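Local coordinates for protein ALKF (Bacillus cereus, PDB 3ZBO) that is of unknown function but belongs to a family related to the HEAT-like repeat DNA glycosylases and has affinity for branched DNA structures, at residues A[61-66]-A[72-77]; A[113-118]-A[135-140]; A[140-145]-A[181-186]. All blocks are in the same frame, centred on the assembly; numbering follows the deposited sequence.

In the fold
All three contacts are buried joints between helices of a largely helical chain, and they differ chiefly in chemistry. Interaction 1 joins two consecutive helices, 56-63 and 68-77, through wholly apolar touches. Its centre lies about 26 Å from that of interaction 3, on the opposite side of the middle of the chain. Interactions 2 and 3 both use helix 128-144, their ranges overlapping at W140; their centres are about 11 Å apart. Interaction 2 sets a polar glutamine-tyrosine pair beside a small apolar one, whereas interaction 3 rests on methyl groups; each has one partly exposed touching residue, Q116 and T183. L141 packs against A115 and Q116, which ties these two interactions together.

Interaction 1 of 3, residues A[61-66]-A[72-77]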
ATOM      1  N   GLU A  61     -17.889  -9.214  -3.341  1.00 13.28           N
ATOM      2  CA  GLU A  61     -17.862 -10.660  -3.311  1.00 15.14           C
ATOM      3  C   GLU A  61     -16.447 -11.249  -3.467  1.00 12.92           C
ATOM      4  O   GLU A  61     -16.148 -12.264  -2.796  1.00 14.65           O
ATOM      5  CB  GLU A  61     -18.760 -11.227  -4.430  1.00 15.23           C
ATOM      6  CG  GLU A  61     -20.207 -10.883  -4.245  1.00 18.16           C
ATOM      7  CD  GLU A  61     -21.123 -11.761  -5.151  1.00 22.23           C
ATOM      8  OE1 GLU A  61     -20.884 -12.988  -5.366  1.00 21.69           O
ATOM      9  OE2 GLU A  61     -22.162 -11.190  -5.601  1.00 22.75           O
ATOM     10  N   LEU A  62     -15.662 -10.614  -4.312  1.00 12.95           N
ATOM     11  CA  LEU A  62     -14.278 -11.096  -4.536  1.00 12.57           C
ATOM     12  C   LEU A  62     -13.491 -10.862  -3.254  1.00 14.33           C
ATOM     13  O   LEU A  62     -12.718 -11.787  -2.841  1.00 13.77           O
ATOM     14  CB  LEU A  62     -13.639 -10.358  -5.705  1.00 14.55           C
ATOM     15  CG  LEU A  62     -14.287 -10.741  -7.020  1.00 13.15           C
ATOM     16  CD1 LEU A  62     -13.757  -9.797  -8.047  1.00 16.52           C
ATOM     17  CD2 LEU A  62     -13.927 -12.154  -7.401  1.00 16.70           C
ATOM     18  N   TYR A  63     -13.673  -9.724  -2.598  1.00 15.05           N
ATOM     19  CA  TYR A  63     -12.815  -9.493  -1.384  1.00 12.55           C
ATOM     20  C   TYR A  63     -13.168 -10.481  -0.270  1.00 14.07           C
ATOM     21  O   TYR A  63     -12.294 -10.956   0.492  1.00 14.18           O
ATOM     22  CB  TYR A  63     -13.023  -8.034  -0.943  1.00 11.92           C
ATOM     23  CG  TYR A  63     -11.902  -7.610  -0.032  1.00 11.13           C
ATOM     24  CD1 TYR A  63     -10.681  -7.162  -0.547  1.00 12.69           C
ATOM     25  CD2 TYR A  63     -12.086  -7.661   1.356  1.00 10.65           C
ATOM     26  CE1 TYR A  63      -9.626  -6.752   0.314  1.00 15.31           C
ATOM     27  CE2 TYR A  63     -11.044  -7.330   2.226  1.00 12.77           C
ATOM     28  CZ  TYR A  63      -9.824  -6.878   1.673  1.00 11.95           C
ATOM     29  OH  TYR A  63      -8.818  -6.516   2.543  1.00 12.67           O
ATOM     30  N   ALA A  64     -14.434 -10.892  -0.236  1.00 14.69           N
ATOM     31  CA  ALA A  64     -14.906 -11.820   0.786  1.00 13.75           C
ATOM     32  C   ALA A  64     -14.409 -13.204   0.636  1.00 15.19           C
ATOM     33  O   ALA A  64     -14.660 -14.041   1.551  1.00 16.89           O
ATOM     34  CB  ALA A  64     -16.496 -11.836   0.810  1.00 15.60           C
ATOM     35  N   THR A  65     -13.832 -13.532  -0.532  1.00 15.29           N
ATOM     36  CA  THR A  65     -13.297 -14.902  -0.742  1.00 14.87           C
ATOM     37  C   THR A  65     -12.186 -15.228   0.251  1.00 14.83           C
ATOM     38  O   THR A  65     -11.945 -16.410   0.544  1.00 16.68           O
ATOM     39  CB  THR A  65     -12.757 -15.115  -2.128  1.00 15.08           C
ATOM     40  OG1 THR A  65     -11.673 -14.266  -2.363  1.00 14.54           O
ATOM     41  CG2 THR A  65     -13.890 -14.932  -3.166  1.00 16.85           C
ATOM     42  N   GLY A  66     -11.450 -14.201   0.660  1.00 14.43           N
ATOM     43  CA  GLY A  66     -10.204 -14.459   1.390  1.00 15.53           C
ATOM     44  C   GLY A  66      -9.100 -15.043   0.528  1.00 16.34           C
ATOM     45  O   GLY A  66      -8.058 -15.416   1.106  1.00 15.18           O
ATOM     46  N   TYR A  72      -6.963  -8.777  -4.363  1.00 12.09           N
ATOM     47  CA  TYR A  72      -6.238  -7.795  -5.148  1.00 12.76           C
ATOM     48  C   TYR A  72      -7.083  -7.307  -6.301  1.00 11.66           C
ATOM     49  O   TYR A  72      -7.171  -6.079  -6.527  1.00 13.23           O
ATOM     50  CB  TYR A  72      -4.866  -8.440  -5.573  1.00 13.55           C
ATOM     51  CG  TYR A  72      -4.015  -7.349  -6.191  1.00 12.24           C
ATOM     52  CD1 TYR A  72      -4.185  -6.998  -7.532  1.00 13.39           C
ATOM     53  CD2 TYR A  72      -2.994  -6.765  -5.496  1.00 12.86           C
ATOM     54  CE1 TYR A  72      -3.373  -5.974  -8.057  1.00 14.13           C
ATOM     55  CE2 TYR A  72      -2.224  -5.703  -6.008  1.00 13.22           C
ATOM     56  CZ  TYR A  72      -2.390  -5.361  -7.316  1.00 15.23           C
ATOM     57  OH  TYR A  72      -1.630  -4.300  -7.828  1.00 16.98           O
ATOM     58  N   PHE A  73      -7.705  -8.217  -7.032  1.00 13.16           N
ATOM     59  CA  PHE A  73      -8.464  -7.795  -8.176  1.00 14.12           C
ATOM     60  C   PHE A  73      -9.700  -6.979  -7.713  1.00 14.72           C
ATOM     61  O   PHE A  73     -10.086  -6.008  -8.371  1.00 13.90           O
ATOM     62  CB  PHE A  73      -8.907  -9.054  -8.974  1.00 15.14           C
ATOM     63  CG  PHE A  73      -9.542  -8.718 -10.253  1.00 15.61           C
ATOM     64  CD1 PHE A  73      -8.789  -8.157 -11.235  1.00 20.35           C
ATOM     65  CD2 PHE A  73     -10.896  -8.910 -10.441  1.00 14.98           C
ATOM     66  CE1 PHE A  73      -9.388  -7.736 -12.464  1.00 18.45           C
ATOM     67  CE2 PHE A  73     -11.482  -8.531 -11.703  1.00 17.40           C
ATOM     68  CZ  PHE A  73     -10.706  -7.950 -12.665  1.00 19.70           C
ATOM     69  N   ALA A  74     -10.308  -7.349  -6.573  1.00 12.99           N
ATOM     70  CA  ALA A  74     -11.451  -6.574  -6.053  1.00 13.60           C
ATOM     71  C   ALA A  74     -11.014  -5.121  -5.870  1.00 13.56           C
ATOM     72  O   ALA A  74     -11.740  -4.180  -6.180  1.00 14.50           O
ATOM     73  CB  ALA A  74     -11.834  -7.135  -4.733  1.00 12.90           C
ATOM     74  N   GLY A  75      -9.771  -4.898  -5.354  1.00 12.13           N
ATOM     75  CA  GLY A  75      -9.339  -3.471  -5.247  1.00 12.22           C
ATOM     76  C   GLY A  75      -9.296  -2.766  -6.606  1.00 13.81           C
ATOM     77  O   GLY A  75      -9.645  -1.588  -6.643  1.00 15.22           O
ATOM     78  N   ILE A  76      -8.853  -3.426  -7.684  1.00 14.07           N
ATOM     79  CA  ILE A  76      -8.726  -2.760  -8.963  1.00 15.55           C
ATOM     80  C   ILE A  76     -10.082  -2.400  -9.473  1.00 17.01           C
ATOM     81  O   ILE A  76     -10.219  -1.310 -10.126  1.00 19.17           O
ATOM     82  CB  ILE A  76      -8.024  -3.694  -9.900  1.00 18.13           C
ATOM     83  CG1 ILE A  76      -6.523  -3.774  -9.528  1.00 18.96           C
ATOM     84  CG2 ILE A  76      -8.205  -3.179 -11.404  1.00 20.22           C
ATOM     85  CD1 ILE A  76      -6.013  -5.045 -10.077  1.00 25.77           C
ATOM     86  N   ILE A  77     -11.096  -3.240  -9.225  1.00 15.70           N
ATOM     87  CA  ILE A  77     -12.444  -2.952  -9.765  1.00 14.60           C
ATOM     88  C   ILE A  77     -13.397  -2.226  -8.807  1.00 15.87           C
ATOM     89  O   ILE A  77     -14.610  -2.067  -9.050  1.00 17.19           O
ATOM     90  CB  ILE A  77     -13.164  -4.185 -10.296  1.00 12.96           C
ATOM     91  CG1 ILE A  77     -13.425  -5.256  -9.194  1.00 14.03           C
ATOM     92  CG2 ILE A  77     -12.337  -4.783 -11.443  1.00 16.93           C
ATOM     93  CD1 ILE A  77     -14.467  -6.337  -9.556  1.00 19.60           C
TER
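The apolar contacts centre on L62, with the methyl group of A74 meeting helix 56-63 at both L62 and Y63. A74 CB lies 3.8 Å from L62 CB, and the CA atoms of the same two residues are only 5.5 Å apart, a spacing that the small alanine side chain permits. The same methyl approaches the backbone, with A74 CB 3.8 Å from Y63 N, and reaches the Y63 side chain near its CB and the ring edge.

A second apolar group gathers at the end of L62. Its CG is anti to the carbonyl carbon (chi1 -69°), and from there the branch CD1 reaches two residues one turn apart on helix 68-77. L62 CD1 meets F73 CD2 at 3.8 Å, arriving at the ring edge and in the ring plane. It also touches I77 CD1 at 3.8 Å, the two side chains crossing at about a right angle.

Segments 61-66 and 72-77 share no hydrogen bond. L62 O accepts two bonds from T65: OG1 donates to it at 2.7 Å, at a C=O...donor angle of 161°, and T65 N donates to it at 3.1 Å. A type I turn runs from Y63 to G66, and G66 ends it with positive phi (71°), which favours glycine. The hydroxyl of Y63 bonds to W91 O, and its ring stacks with that of W91, so the polar end of this tyrosine is satisfied away from helix 68-77.

The chemistry implies a joint between successive helices held by shape and burial of hydrocarbon. The carbonyl of L62 is satisfied by T65 OG1 and N; its side chain packs on A74, F73 and I77.

Interaction 2 of 3, residues A[113-118]-A[135-140]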
ATOM      1  N   ASN A 113     -12.320   9.709  -1.660  1.00 18.56           N
ATOM      2  CA  ASN A 113     -12.397  11.083  -1.223  1.00 20.61           C
ATOM      3  C   ASN A 113     -12.235  11.251   0.247  1.00 20.01           C
ATOM      4  O   ASN A 113     -12.384  12.357   0.733  1.00 21.75           O
ATOM      5  CB  ASN A 113     -13.792  11.664  -1.632  1.00 22.24           C
ATOM      6  CG  ASN A 113     -14.000  11.694  -3.144  1.00 25.80           C
ATOM      7  OD1 ASN A 113     -15.126  11.404  -3.652  1.00 34.16           O
ATOM      8  ND2 ASN A 113     -12.967  12.039  -3.867  1.00 26.68           N
ATOM      9  N   ILE A 114     -11.878  10.198   1.007  1.00 17.37           N
ATOM     10  CA  ILE A 114     -11.773  10.314   2.447  1.00 15.98           C
ATOM     11  C   ILE A 114     -10.436   9.755   2.934  1.00 14.51           C
ATOM     12  O   ILE A 114     -10.250   9.368   4.070  1.00 15.58           O
ATOM     13  CB  ILE A 114     -12.925   9.553   3.155  1.00 14.73           C
ATOM     14  CG1 ILE A 114     -13.050   8.109   2.626  1.00 14.12           C
ATOM     15  CG2 ILE A 114     -14.234  10.262   2.778  1.00 18.83           C
ATOM     16  CD1 ILE A 114     -14.001   7.267   3.424  1.00 15.43           C
ATOM     17  N   ALA A 115      -9.429   9.790   2.045  1.00 13.32           N
ATOM     18  CA  ALA A 115      -8.159   9.101   2.271  1.00 14.78           C
ATOM     19  C   ALA A 115      -7.434   9.563   3.512  1.00 13.66           C
ATOM     20  O   ALA A 115      -7.046   8.745   4.383  1.00 13.88           O
ATOM     21  CB  ALA A 115      -7.274   9.214   1.032  1.00 14.57           C
ATOM     22  N   GLN A 116      -7.185  10.887   3.652  1.00 13.97           N
ATOM     23  CA  GLN A 116      -6.412  11.309   4.793  1.00 15.44           C
ATOM     24  C   GLN A 116      -7.162  11.098   6.110  1.00 15.43           C
ATOM     25  O   GLN A 116      -6.546  10.709   7.109  1.00 16.92           O
ATOM     26  CB  GLN A 116      -5.971  12.811   4.698  1.00 14.71           C
ATOM     27  CG  GLN A 116      -4.957  13.053   3.570  1.00 13.98           C
ATOM     28  CD  GLN A 116      -4.450  14.478   3.589  1.00 13.43           C
ATOM     29  OE1 GLN A 116      -4.043  15.025   4.651  1.00 18.86           O
ATOM     30  NE2 GLN A 116      -4.366  15.019   2.341  1.00 15.37           N
ATOM     31  N   ASP A 117      -8.483  11.305   6.119  1.00 15.18           N
ATOM     32  CA  ASP A 117      -9.197  11.147   7.397  1.00 18.01           C
ATOM     33  C   ASP A 117      -9.102   9.695   7.893  1.00 15.21           C
ATOM     34  O   ASP A 117      -8.823   9.411   9.066  1.00 16.73           O
ATOM     35  CB  ASP A 117     -10.630  11.519   7.178  1.00 18.47           C
ATOM     36  CG  ASP A 117     -10.814  13.039   7.091  1.00 29.73           C
ATOM     37  OD1 ASP A 117      -9.872  13.804   7.508  1.00 34.29           O
ATOM     38  OD2 ASP A 117     -11.892  13.440   6.614  1.00 40.90           O
ATOM     39  N   VAL A 118      -9.323   8.717   6.976  1.00 13.76           N
ATOM     40  CA  VAL A 118      -9.290   7.324   7.332  1.00 13.44           C
ATOM     41  C   VAL A 118      -7.828   6.888   7.623  1.00 12.67           C
ATOM     42  O   VAL A 118      -7.560   6.252   8.648  1.00 13.83           O
ATOM     43  CB  VAL A 118      -9.855   6.462   6.241  1.00 14.01           C
ATOM     44  CG1 VAL A 118      -9.707   4.956   6.633  1.00 14.18           C
ATOM     45  CG2 VAL A 118     -11.341   6.801   6.039  1.00 17.37           C
ATOM     46  N   TRP A 135       0.055   4.551   6.754  1.00 10.71           N
ATOM     47  CA  TRP A 135       1.356   5.144   6.223  1.00 11.07           C
ATOM     48  C   TRP A 135       1.439   4.868   4.757  1.00 10.74           C
ATOM     49  O   TRP A 135       1.843   5.778   3.997  1.00 11.55           O
ATOM     50  CB  TRP A 135       2.526   4.543   6.976  1.00 10.96           C
ATOM     51  CG  TRP A 135       2.589   5.043   8.421  1.00  9.80           C
ATOM     52  CD1 TRP A 135       2.320   4.368   9.572  1.00 11.61           C
ATOM     53  CD2 TRP A 135       3.068   6.358   8.830  1.00 10.55           C
ATOM     54  NE1 TRP A 135       2.523   5.192  10.672  1.00 12.50           N
ATOM     55  CE2 TRP A 135       3.006   6.401  10.233  1.00 12.44           C
ATOM     56  CE3 TRP A 135       3.553   7.487   8.119  1.00 11.57           C
ATOM     57  CZ2 TRP A 135       3.402   7.525  10.990  1.00 13.42           C
ATOM     58  CZ3 TRP A 135       3.946   8.601   8.827  1.00 12.38           C
ATOM     59  CH2 TRP A 135       3.883   8.652  10.262  1.00 14.51           C
ATOM     60  N   SER A 136       1.064   3.637   4.322  1.00 10.49           N
ATOM     61  CA  SER A 136       1.146   3.321   2.886  1.00 11.27           C
ATOM     62  C   SER A 136       0.225   4.268   2.066  1.00 11.28           C
ATOM     63  O   SER A 136       0.652   4.733   1.022  1.00 11.39           O
ATOM     64  CB  SER A 136       0.748   1.874   2.607  1.00 11.07           C
ATOM     65  OG  SER A 136       1.701   0.953   3.252  1.00 11.73           O
ATOM     66  N   CYS A 137      -0.979   4.483   2.570  1.00 10.70           N
ATOM     67  CA  CYS A 137      -1.905   5.359   1.821  1.00 11.89           C
ATOM     68  C   CYS A 137      -1.277   6.706   1.658  1.00 11.07           C
ATOM     69  O   CYS A 137      -1.408   7.246   0.522  1.00 12.09           O
ATOM     70  CB  CYS A 137      -3.149   5.426   2.674  1.00 11.72           C
ATOM     71  SG  CYS A 137      -4.435   6.471   1.864  1.00 14.01           S
ATOM     72  N   TYR A 138      -0.614   7.251   2.673  1.00 11.17           N
ATOM     73  CA  TYR A 138       0.043   8.548   2.456  1.00 12.05           C
ATOM     74  C   TYR A 138       1.081   8.475   1.341  1.00 12.67           C
ATOM     75  O   TYR A 138       1.254   9.434   0.574  1.00 13.07           O
ATOM     76  CB  TYR A 138       0.673   9.173   3.699  1.00 11.56           C
ATOM     77  CG  TYR A 138      -0.325   9.993   4.463  1.00 12.40           C
ATOM     78  CD1 TYR A 138      -1.157   9.408   5.430  1.00 13.27           C
ATOM     79  CD2 TYR A 138      -0.487  11.351   4.136  1.00 13.47           C
ATOM     80  CE1 TYR A 138      -2.095  10.215   6.087  1.00 13.40           C
ATOM     81  CE2 TYR A 138      -1.425  12.147   4.864  1.00 12.54           C
ATOM     82  CZ  TYR A 138      -2.188  11.560   5.773  1.00 13.97           C
ATOM     83  OH  TYR A 138      -3.092  12.378   6.424  1.00 17.10           O
ATOM     84  N   CYS A 139       1.860   7.401   1.297  1.00 11.42           N
ATOM     85  CA  CYS A 139       2.851   7.301   0.194  1.00 11.07           C
ATOM     86  C   CYS A 139       2.134   7.338  -1.147  1.00 11.97           C
ATOM     87  O   CYS A 139       2.639   8.020  -2.066  1.00 12.90           O
ATOM     88  CB  CYS A 139       3.623   5.996   0.281  1.00 11.54           C
ATOM     89  SG  CYS A 139       4.583   5.806   1.764  1.00 14.20           S
ATOM     90  N   TRP A 140       0.977   6.654  -1.316  1.00 12.05           N
ATOM     91  CA  TRP A 140       0.302   6.638  -2.598  1.00 12.59           C
ATOM     92  C   TRP A 140      -0.308   7.987  -2.863  1.00 13.64           C
ATOM     93  O   TRP A 140      -0.296   8.424  -4.045  1.00 13.64           O
ATOM     94  CB  TRP A 140      -0.809   5.545  -2.633  1.00 11.89           C
ATOM     95  CG  TRP A 140      -0.273   4.209  -2.126  1.00 11.32           C
ATOM     96  CD1 TRP A 140      -1.031   3.346  -1.352  1.00 12.73           C
ATOM     97  CD2 TRP A 140       1.031   3.587  -2.260  1.00 12.34           C
ATOM     98  NE1 TRP A 140      -0.296   2.212  -1.016  1.00 12.68           N
ATOM     99  CE2 TRP A 140       0.980   2.368  -1.481  1.00 11.85           C
ATOM    100  CE3 TRP A 140       2.296   3.979  -2.844  1.00 14.78           C
ATOM    101  CZ2 TRP A 140       2.050   1.477  -1.416  1.00 12.95           C
ATOM    102  CZ3 TRP A 140       3.339   3.138  -2.752  1.00 14.04           C
ATOM    103  CH2 TRP A 140       3.253   1.880  -2.008  1.00 12.52           C
TER
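This is a buried helix-to-helix contact of mixed character: A115 and Q116, in the first turn of helix 115-124, meet C137 and Y138, in the middle part of helix 128-144. Such packing of successive helices is consistent with the HEAT-like fold of the relatives. The pairing follows the backbone, for the CA atoms of A115 and C137 are 7.3 Å apart. The apolar half is one touch, A115 CB to C137 SG at 4.0 Å; SG is anti to the backbone N (chi1 -179°), and the CB of C137 already points toward the opposing segment.

In the other half, Q116 runs across the end of Y138 at about a right angle. With its chain extended beyond CG (chi2 -174°), the glutamine brings CB and CG across the phenol end, CG lying obliquely to the ring: Q116 CB is 3.4 Å from Y138 OH, and Q116 CG lies 3.8 Å from Y138 CZ. The amide and ring planes are 62° apart, so they do not stack. Q116 OE1 comes within 3.3 Å of Y138 OH, but both oxygens bond to K154 NZ, which bridges them. Y138 OH also bonds to D120 OD1, and Q116 NE2 bonds to A149 O, so both ends of the amide are held.

Around the pair, L109 of helix 98-110 packs on C137, A119 and I123 of helix 115-124 line Y138, and M158 of helix 152-165 touches the Y138 side chain.

Interaction 3 of 3, residues A[140-145]-A[181-186]; sequences WLLGNR and LNTVAI
L142 meets T183 and V184 without any ring between them. The indole of W140 stands nearby: its CZ3 comes no closer than 5.8 Å to T183 OG1. One indole face carries S136 O, 3.1 Å above the plane, and C139 CB, both displaced toward the rim. NE1 bonds to D102 O; the rings of W140 and Y238 pair edge-to-face.

The contact itself is aliphatic. T183 CG2 lies 3.7 Å from L142 CB and 4.0 Å from L142 CD1, so one methyl touches both the root and a branch of the leucine. T183 CG2 is anti to the backbone N, while its OG1 (chi1 -62°) bonds to N179 O in the preceding turn. The hydroxyl is thereby occupied within its own helix. V184 adds its CG2, 3.8 Å from L142 CD1, although its CB points away from helix 128-144.

F150 also packs on L142, and helix 152-165 touches V184 through I155 and L159. Side-by-side packing of helices 128-144 and 171-187, with helix 152-165 against both, is consistent with the HEAT-like helical architecture of the related DNA glycosylases.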
ATOM      1  N   TRP A 140       0.977   6.654  -1.316  1.00 12.05           N
ATOM      2  CA  TRP A 140       0.302   6.638  -2.598  1.00 12.59           C
ATOM      3  C   TRP A 140      -0.308   7.987  -2.863  1.00 13.64           C
ATOM      4  O   TRP A 140      -0.296   8.424  -4.045  1.00 13.64           O
ATOM      5  CB  TRP A 140      -0.809   5.545  -2.633  1.00 11.89           C
ATOM      6  CG  TRP A 140      -0.273   4.209  -2.126  1.00 11.32           C
ATOM      7  CD1 TRP A 140      -1.031   3.346  -1.352  1.00 12.73           C
ATOM      8  CD2 TRP A 140       1.031   3.587  -2.260  1.00 12.34           C
ATOM      9  NE1 TRP A 140      -0.296   2.212  -1.016  1.00 12.68           N
ATOM     10  CE2 TRP A 140       0.980   2.368  -1.481  1.00 11.85           C
ATOM     11  CE3 TRP A 140       2.296   3.979  -2.844  1.00 14.78           C
ATOM     12  CZ2 TRP A 140       2.050   1.477  -1.416  1.00 12.95           C
ATOM     13  CZ3 TRP A 140       3.339   3.138  -2.752  1.00 14.04           C
ATOM     14  CH2 TRP A 140       3.253   1.880  -2.008  1.00 12.52           C
ATOM     15  N   LEU A 141      -0.822   8.657  -1.830  1.00 13.01           N
ATOM     16  CA  LEU A 141      -1.408  10.021  -2.056  1.00 11.57           C
ATOM     17  C   LEU A 141      -0.320  11.000  -2.482  1.00 13.87           C
ATOM     18  O   LEU A 141      -0.545  11.832  -3.406  1.00 15.11           O
ATOM     19  CB  LEU A 141      -1.982  10.533  -0.738  1.00 12.85           C
ATOM     20  CG  LEU A 141      -3.256   9.870  -0.287  1.00 12.77           C
ATOM     21  CD1 LEU A 141      -3.514  10.406   1.072  1.00 12.47           C
ATOM     22  CD2 LEU A 141      -4.406  10.172  -1.233  1.00 12.64           C
ATOM     23  N   LEU A 142       0.863  10.917  -1.896  1.00 13.70           N
ATOM     24  CA  LEU A 142       1.949  11.911  -2.266  1.00 14.28           C
ATOM     25  C   LEU A 142       2.345  11.683  -3.720  1.00 17.86           C
ATOM     26  O   LEU A 142       2.857  12.627  -4.348  1.00 18.51           O
ATOM     27  CB  LEU A 142       3.105  11.662  -1.356  1.00 15.59           C
ATOM     28  CG  LEU A 142       2.875  12.187   0.023  1.00 15.01           C
ATOM     29  CD1 LEU A 142       3.903  11.620   1.033  1.00 19.50           C
ATOM     30  CD2 LEU A 142       2.797  13.763   0.114  1.00 19.87           C
ATOM     31  N   GLY A 143       2.035  10.494  -4.320  1.00 19.27           N
ATOM     32  CA  GLY A 143       2.261  10.328  -5.784  1.00 18.22           C
ATOM     33  C   GLY A 143       1.092  10.620  -6.705  1.00 20.79           C
ATOM     34  O   GLY A 143       1.281  10.730  -7.957  1.00 21.06           O
ATOM     35  N   ASN A 144      -0.120  10.722  -6.171  1.00 20.59           N
ATOM     36  CA  ASN A 144      -1.265  10.995  -7.033  0.50 21.17           C
ATOM     37  C   ASN A 144      -2.007  12.272  -6.637  1.00 21.79           C
ATOM     38  O   ASN A 144      -3.134  12.489  -7.073  1.00 23.96           O
ATOM     39  CB  ASN A 144      -2.205   9.796  -7.094  0.50 21.69           C
ATOM     40  CG  ASN A 144      -3.159   9.872  -8.277  0.50 22.43           C
ATOM     41  OD1 ASN A 144      -2.809  10.395  -9.340  0.50 27.12           O
ATOM     42  ND2 ASN A 144      -4.342   9.350  -8.098  0.50 25.18           N
ATOM     43  N   ARG A 145      -1.319  13.148  -5.882  1.00 21.21           N
ATOM     44  CA  ARG A 145      -1.994  14.392  -5.487  1.00 20.60           C
ATOM     45  C   ARG A 145      -0.988  15.500  -5.617  1.00 18.97           C
ATOM     46  O   ARG A 145       0.219  15.369  -5.408  1.00 18.33           O
ATOM     47  CB  ARG A 145      -2.488  14.368  -4.019  1.00 18.25           C
ATOM     48  CG  ARG A 145      -3.530  13.295  -3.643  1.00 22.86           C
ATOM     49  CD  ARG A 145      -4.878  13.446  -4.208  1.00 23.44           C
ATOM     50  NE  ARG A 145      -5.571  12.175  -3.908  1.00 29.47           N
ATOM     51  CZ  ARG A 145      -6.863  12.025  -3.827  1.00 31.94           C
ATOM     52  NH1 ARG A 145      -7.682  13.076  -4.051  1.00 36.57           N
ATOM     53  NH2 ARG A 145      -7.334  10.845  -3.486  1.00 24.44           N
ATOM     54  N   LEU A 181       9.134   8.041   4.519  1.00 12.61           N
ATOM     55  CA  LEU A 181      10.360   8.873   4.482  1.00 11.82           C
ATOM     56  C   LEU A 181      10.842   9.013   3.048  1.00 12.64           C
ATOM     57  O   LEU A 181      11.135  10.114   2.601  1.00 13.49           O
ATOM     58  CB  LEU A 181      11.540   8.247   5.282  1.00 13.95           C
ATOM     59  CG  LEU A 181      11.266   8.067   6.764  1.00 17.83           C
ATOM     60  CD1 LEU A 181      12.667   7.653   7.302  1.00 18.53           C
ATOM     61  CD2 LEU A 181      10.852   9.478   7.466  1.00 19.99           C
ATOM     62  N   ASN A 182      10.946   7.878   2.339  1.00 11.86           N
ATOM     63  CA  ASN A 182      11.409   7.968   0.954  1.00 11.49           C
ATOM     64  C   ASN A 182      10.521   8.750   0.080  1.00 13.35           C
ATOM     65  O   ASN A 182      11.005   9.534  -0.713  1.00 14.24           O
ATOM     66  CB  ASN A 182      11.391   6.564   0.342  1.00 12.60           C
ATOM     67  CG  ASN A 182      12.598   5.799   0.537  1.00 23.81           C
ATOM     68  OD1 ASN A 182      13.531   5.929  -0.314  1.00 31.65           O
ATOM     69  ND2 ASN A 182      12.517   4.775   1.367  1.00 25.78           N
ATOM     70  N   THR A 183       9.214   8.633   0.261  1.00 11.69           N
ATOM     71  CA  THR A 183       8.235   9.246  -0.645  1.00 10.30           C
ATOM     72  C   THR A 183       8.188  10.729  -0.367  1.00 12.65           C
ATOM     73  O   THR A 183       8.091  11.525  -1.328  1.00 12.26           O
ATOM     74  CB  THR A 183       6.851   8.601  -0.447  1.00 11.33           C
ATOM     75  OG1 THR A 183       6.972   7.211  -0.771  1.00 12.31           O
ATOM     76  CG2 THR A 183       5.892   9.233  -1.497  1.00 13.69           C
ATOM     77  N   VAL A 184       8.200  11.145   0.909  1.00 11.35           N
ATOM     78  CA  VAL A 184       8.209  12.625   1.219  1.00 11.96           C
ATOM     79  C   VAL A 184       9.485  13.203   0.582  1.00 12.58           C
ATOM     80  O   VAL A 184       9.436  14.252  -0.068  1.00 13.49           O
ATOM     81  CB  VAL A 184       8.172  12.905   2.737  1.00 12.49           C
ATOM     82  CG1 VAL A 184       8.400  14.446   2.956  1.00 13.90           C
ATOM     83  CG2 VAL A 184       6.770  12.481   3.308  1.00 13.66           C
ATOM     84  N   ALA A 185      10.632  12.533   0.762  1.00 12.02           N
ATOM     85  CA  ALA A 185      11.894  13.164   0.240  1.00 12.02           C
ATOM     86  C   ALA A 185      11.865  13.373  -1.240  1.00 14.35           C
ATOM     87  O   ALA A 185      12.534  14.334  -1.721  1.00 16.54           O
ATOM     88  CB  ALA A 185      13.035  12.297   0.673  1.00 13.89           C
ATOM     89  N   ILE A 186      11.257  12.478  -1.992  1.00 11.98           N
ATOM     90  CA  ILE A 186      11.229  12.592  -3.436  1.00 13.33           C
ATOM     91  C   ILE A 186      10.000  13.268  -3.965  1.00 14.49           C
ATOM     92  O   ILE A 186      10.088  14.069  -4.927  1.00 16.33           O
ATOM     93  CB  ILE A 186      11.412  11.158  -4.025  1.00 13.96           C
ATOM     94  CG1 ILE A 186      12.768  10.593  -3.663  1.00 15.35           C
ATOM     95  CG2 ILE A 186      11.218  11.224  -5.569  1.00 15.00           C
ATOM     96  CD1 ILE A 186      13.999  11.508  -3.969  1.00 17.71           C
TER